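Local coordinates for DUF3861 domain-containing protein (Pectobacterium atrosepticum SCRI1043, PDB 3CJL), which is of unknown function but forms a two-chain assembly in which a buried, phenylalanine-rich helical core is shared between the subunits, at residues F51-M62 with F74-L85. Sequence-based numbering, arbitrary orientation.
Sequences FMVGLKLFGEVM and FSAPFRAFMMNL. With EDO (1,2-ethanediol), chain C.
Met62, modelled like Met82 as selenomethionine, lays its terminal methyl over one face of the Phe78 ring: CE is 3.3 Å from the ring centroid and 12° off the normal, a CH-pi contact. An extended chi2 carries SE to the edge of Phe74, where a Met-aromatic contact forms in the ring plane, Met62 SE to Phe74 CD2 being 3.8 Å; the bend at chi3 (-38°) then swings CE over Phe78. Met82 CG, from the same helix as Phe78, covers the opposite face of that ring. Phe78 is a knob among Leu55, Phe58, Gly59 and Met62, with its CZ near Gly59 CA. Leu55 returns the interlock as a knob among Phe78, Phe81, Met82 and Leu85, so helices 45-64 and 75-86 pack by reciprocal knobs-into-holes in the protein core. Its branches divide the work: CD1 meets the Phe78 edge at CE1 (3.6 Å) and the Phe81 edge, whereas CD2 meets Met82 SE (3.7 Å) and Leu85 CD1 tip to tip. Farther along, Phe51 CZ abuts Leu85 CD1 at 3.4 Å. The axes of segments 51-62 and 75-85 come within 12.4 Å and run at 140°, a separation bridged by these long side chains. Phe74 stacks on Phe81 of the second subunit, and Phe81 on Phe74 of that subunit, extending the core into the dimer. At one border, Lys56 NZ donates to O2 of an ethanediol, probably from the crystallisation liquor, and makes a salt bridge with Asp28. Since no hydrogen bond joins the two segments directly, their cohesion rests on apolar, CH-pi and Met-aromatic packing.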
# COMPACT_ATOMS: atom_id res chain seq x y z
N PHE A 51 5.87 -2.19 -3.81
CA PHE A 51 5.87 -2.77 -2.48
C PHE A 51 6.03 -1.71 -1.40
O PHE A 51 5.27 -1.70 -0.44
CB PHE A 51 6.96 -3.88 -2.43
CG PHE A 51 7.52 -4.16 -1.09
CD1 PHE A 51 6.85 -4.93 -0.17
CD2 PHE A 51 8.77 -3.68 -0.76
CE1 PHE A 51 7.42 -5.17 1.07
CE2 PHE A 51 9.32 -3.93 0.47
CZ PHE A 51 8.64 -4.67 1.37
N MSE A 52 7.00 -0.82 -1.58
CA MSE A 52 7.27 0.24 -0.61
C MSE A 52 6.17 1.29 -0.56
O MSE A 52 5.79 1.72 0.52
CB MSE A 52 8.62 0.88 -0.91
CG MSE A 52 9.81 -0.05 -0.58
SE MSE A 52 10.01 -0.51 1.34
CE MSE A 52 9.68 1.28 2.00
N VAL A 53 5.63 1.68 -1.71
CA VAL A 53 4.51 2.63 -1.74
C VAL A 53 3.29 2.03 -1.05
O VAL A 53 2.65 2.68 -0.23
CB VAL A 53 4.15 3.04 -3.20
CG1 VAL A 53 2.81 3.79 -3.25
CG2 VAL A 53 5.26 3.89 -3.79
N GLY A 54 2.97 0.79 -1.40
CA GLY A 54 1.83 0.10 -0.85
C GLY A 54 1.90 -0.09 0.64
O GLY A 54 0.94 0.21 1.35
N LEU A 55 3.05 -0.57 1.11
CA LEU A 55 3.33 -0.75 2.55
C LEU A 55 3.23 0.54 3.41
O LEU A 55 2.69 0.51 4.52
CB LEU A 55 4.73 -1.34 2.69
CG LEU A 55 5.25 -1.74 4.05
CD1 LEU A 55 4.41 -2.87 4.60
CD2 LEU A 55 6.71 -2.14 3.91
N LYS A 56 3.81 1.64 2.92
CA LYS A 56 3.73 2.93 3.61
C LYS A 56 2.30 3.48 3.63
O LYS A 56 1.88 4.05 4.62
CB LYS A 56 4.67 3.97 3.01
CG LYS A 56 6.16 3.63 2.95
CD LYS A 56 6.75 2.99 4.21
CE LYS A 56 6.90 3.94 5.33
NZ LYS A 56 7.67 3.24 6.45
N LEU A 57 1.55 3.31 2.54
CA LEU A 57 0.15 3.73 2.51
C LEU A 57 -0.69 2.96 3.51
O LEU A 57 -1.32 3.57 4.35
CB LEU A 57 -0.47 3.58 1.11
CG LEU A 57 -0.07 4.63 0.07
CD1 LEU A 57 -0.64 4.24 -1.31
CD2 LEU A 57 -0.53 6.04 0.50
N PHE A 58 -0.67 1.62 3.46
CA PHE A 58 -1.53 0.86 4.37
C PHE A 58 -1.01 0.86 5.81
O PHE A 58 -1.80 0.91 6.73
CB PHE A 58 -1.98 -0.51 3.78
CG PHE A 58 -1.24 -1.72 4.28
CD1 PHE A 58 -1.60 -2.31 5.48
CD2 PHE A 58 -0.30 -2.37 3.47
CE1 PHE A 58 -0.96 -3.44 5.94
CE2 PHE A 58 0.33 -3.53 3.91
CZ PHE A 58 0.00 -4.06 5.15
N GLY A 59 0.32 0.93 5.99
CA GLY A 59 0.94 1.01 7.31
C GLY A 59 0.64 2.28 8.08
O GLY A 59 0.42 2.23 9.29
N GLU A 60 0.66 3.41 7.39
CA GLU A 60 0.23 4.69 7.94
C GLU A 60 -1.23 4.67 8.43
O GLU A 60 -1.53 5.17 9.51
CB GLU A 60 0.43 5.79 6.89
CG GLU A 60 0.01 7.18 7.30
CD GLU A 60 0.69 7.68 8.57
OE1 GLU A 60 1.91 7.43 8.74
OE2 GLU A 60 -0.01 8.33 9.38
N VAL A 61 -2.14 4.08 7.66
CA VAL A 61 -3.56 3.99 8.09
C VAL A 61 -3.72 3.18 9.37
O VAL A 61 -4.49 3.55 10.27
CB VAL A 61 -4.47 3.42 6.98
CG1 VAL A 61 -5.89 3.23 7.51
CG2 VAL A 61 -4.50 4.36 5.78
N MSE A 62 -3.02 2.07 9.46
CA MSE A 62 -3.02 1.26 10.66
C MSE A 62 -2.42 2.01 11.87
O MSE A 62 -2.93 1.85 12.97
CB MSE A 62 -2.29 -0.06 10.41
CG MSE A 62 -3.04 -0.92 9.41
SE MSE A 62 -2.39 -2.76 9.25
CE MSE A 62 -0.47 -2.42 9.40
N PHE A 74 -3.15 -7.68 14.44
CA PHE A 74 -2.17 -7.73 13.34
C PHE A 74 -0.94 -6.84 13.60
O PHE A 74 0.06 -6.92 12.87
CB PHE A 74 -2.86 -7.27 12.04
CG PHE A 74 -2.05 -7.48 10.77
CD1 PHE A 74 -1.57 -8.74 10.43
CD2 PHE A 74 -1.85 -6.43 9.89
CE1 PHE A 74 -0.85 -8.92 9.24
CE2 PHE A 74 -1.14 -6.60 8.70
CZ PHE A 74 -0.64 -7.84 8.38
N SER A 75 -1.01 -5.99 14.62
CA SER A 75 0.07 -5.06 14.91
C SER A 75 1.38 -5.77 15.26
O SER A 75 2.44 -5.28 14.91
CB SER A 75 -0.32 -4.10 16.04
OG SER A 75 -0.57 -4.84 17.22
N ALA A 76 1.29 -6.93 15.91
CA ALA A 76 2.46 -7.70 16.30
C ALA A 76 3.19 -8.28 15.09
O ALA A 76 4.35 -7.93 14.86
CB ALA A 76 2.10 -8.80 17.32
N PRO A 77 2.54 -9.16 14.30
CA PRO A 77 3.22 -9.70 13.11
C PRO A 77 3.64 -8.63 12.08
O PRO A 77 4.64 -8.80 11.40
CB PRO A 77 2.21 -10.69 12.53
CG PRO A 77 0.93 -10.38 13.16
CD PRO A 77 1.20 -9.76 14.46
N PHE A 78 2.90 -7.53 12.01
CA PHE A 78 3.24 -6.44 11.11
C PHE A 78 4.53 -5.72 11.55
O PHE A 78 5.39 -5.41 10.73
CB PHE A 78 2.10 -5.43 10.99
CG PHE A 78 2.37 -4.38 9.96
CD1 PHE A 78 2.40 -4.73 8.61
CD2 PHE A 78 2.67 -3.07 10.32
CE1 PHE A 78 2.69 -3.78 7.62
CE2 PHE A 78 2.96 -2.10 9.35
CZ PHE A 78 2.96 -2.45 8.00
N ARG A 79 4.64 -5.43 12.83
CA ARG A 79 5.86 -4.86 13.39
C ARG A 79 7.07 -5.79 13.18
O ARG A 79 8.14 -5.32 12.86
CB ARG A 79 5.69 -4.57 14.88
CG ARG A 79 6.84 -3.75 15.44
CD ARG A 79 6.48 -3.05 16.76
NE ARG A 79 7.59 -2.23 17.24
CZ ARG A 79 8.70 -2.72 17.80
NH1 ARG A 79 8.88 -4.03 17.98
NH2 ARG A 79 9.65 -1.89 18.19
N ALA A 80 6.88 -7.09 13.36
CA ALA A 80 7.95 -8.07 13.14
C ALA A 80 8.39 -8.08 11.67
O ALA A 80 9.57 -8.21 11.37
CB ALA A 80 7.50 -9.47 13.58
N PHE A 81 7.42 -7.95 10.77
CA PHE A 81 7.69 -7.87 9.34
C PHE A 81 8.49 -6.59 9.03
O PHE A 81 9.49 -6.63 8.30
CB PHE A 81 6.37 -7.90 8.57
CG PHE A 81 6.50 -7.68 7.10
CD1 PHE A 81 7.01 -8.68 6.28
CD2 PHE A 81 6.13 -6.47 6.54
CE1 PHE A 81 7.11 -8.47 4.91
CE2 PHE A 81 6.25 -6.27 5.18
CZ PHE A 81 6.74 -7.27 4.36
N MSE A 82 8.07 -5.47 9.62
CA MSE A 82 8.76 -4.20 9.43
C MSE A 82 10.18 -4.25 9.96
O MSE A 82 11.08 -3.71 9.32
CB MSE A 82 8.03 -3.06 10.14
CG MSE A 82 6.71 -2.63 9.49
SE MSE A 82 6.84 -2.19 7.63
CE MSE A 82 8.27 -0.85 7.74
N MSE A 83 10.39 -4.88 11.11
CA MSE A 83 11.73 -5.00 11.68
C MSE A 83 12.65 -5.84 10.81
O MSE A 83 13.82 -5.52 10.68
CB MSE A 83 11.69 -5.57 13.09
CG MSE A 83 11.42 -4.53 14.17
SE MSE A 83 11.21 -5.44 15.88
CE MSE A 83 12.51 -6.82 15.73
N ASN A 84 12.13 -6.92 10.23
CA ASN A 84 12.92 -7.74 9.31
C ASN A 84 13.27 -6.98 8.02
O ASN A 84 14.39 -7.12 7.52
CB ASN A 84 12.21 -9.04 8.98
CG ASN A 84 13.06 -9.95 8.12
OD1 ASN A 84 14.06 -10.49 8.60
ND2 ASN A 84 12.70 -10.11 6.86
N LEU A 85 12.35 -6.18 7.49
CA LEU A 85 12.64 -5.35 6.31
C LEU A 85 13.71 -4.29 6.58
O LEU A 85 14.50 -3.98 5.70
CB LEU A 85 11.38 -4.65 5.76
CG LEU A 85 10.35 -5.52 5.03
CD1 LEU A 85 9.11 -4.69 4.74
CD2 LEU A 85 10.92 -6.17 3.75
C1 EDO C . 12.37 0.96 5.57
O1 EDO C . 12.59 -0.26 4.84
C2 EDO C . 10.92 1.04 6.04
O2 EDO C . 10.67 2.28 6.72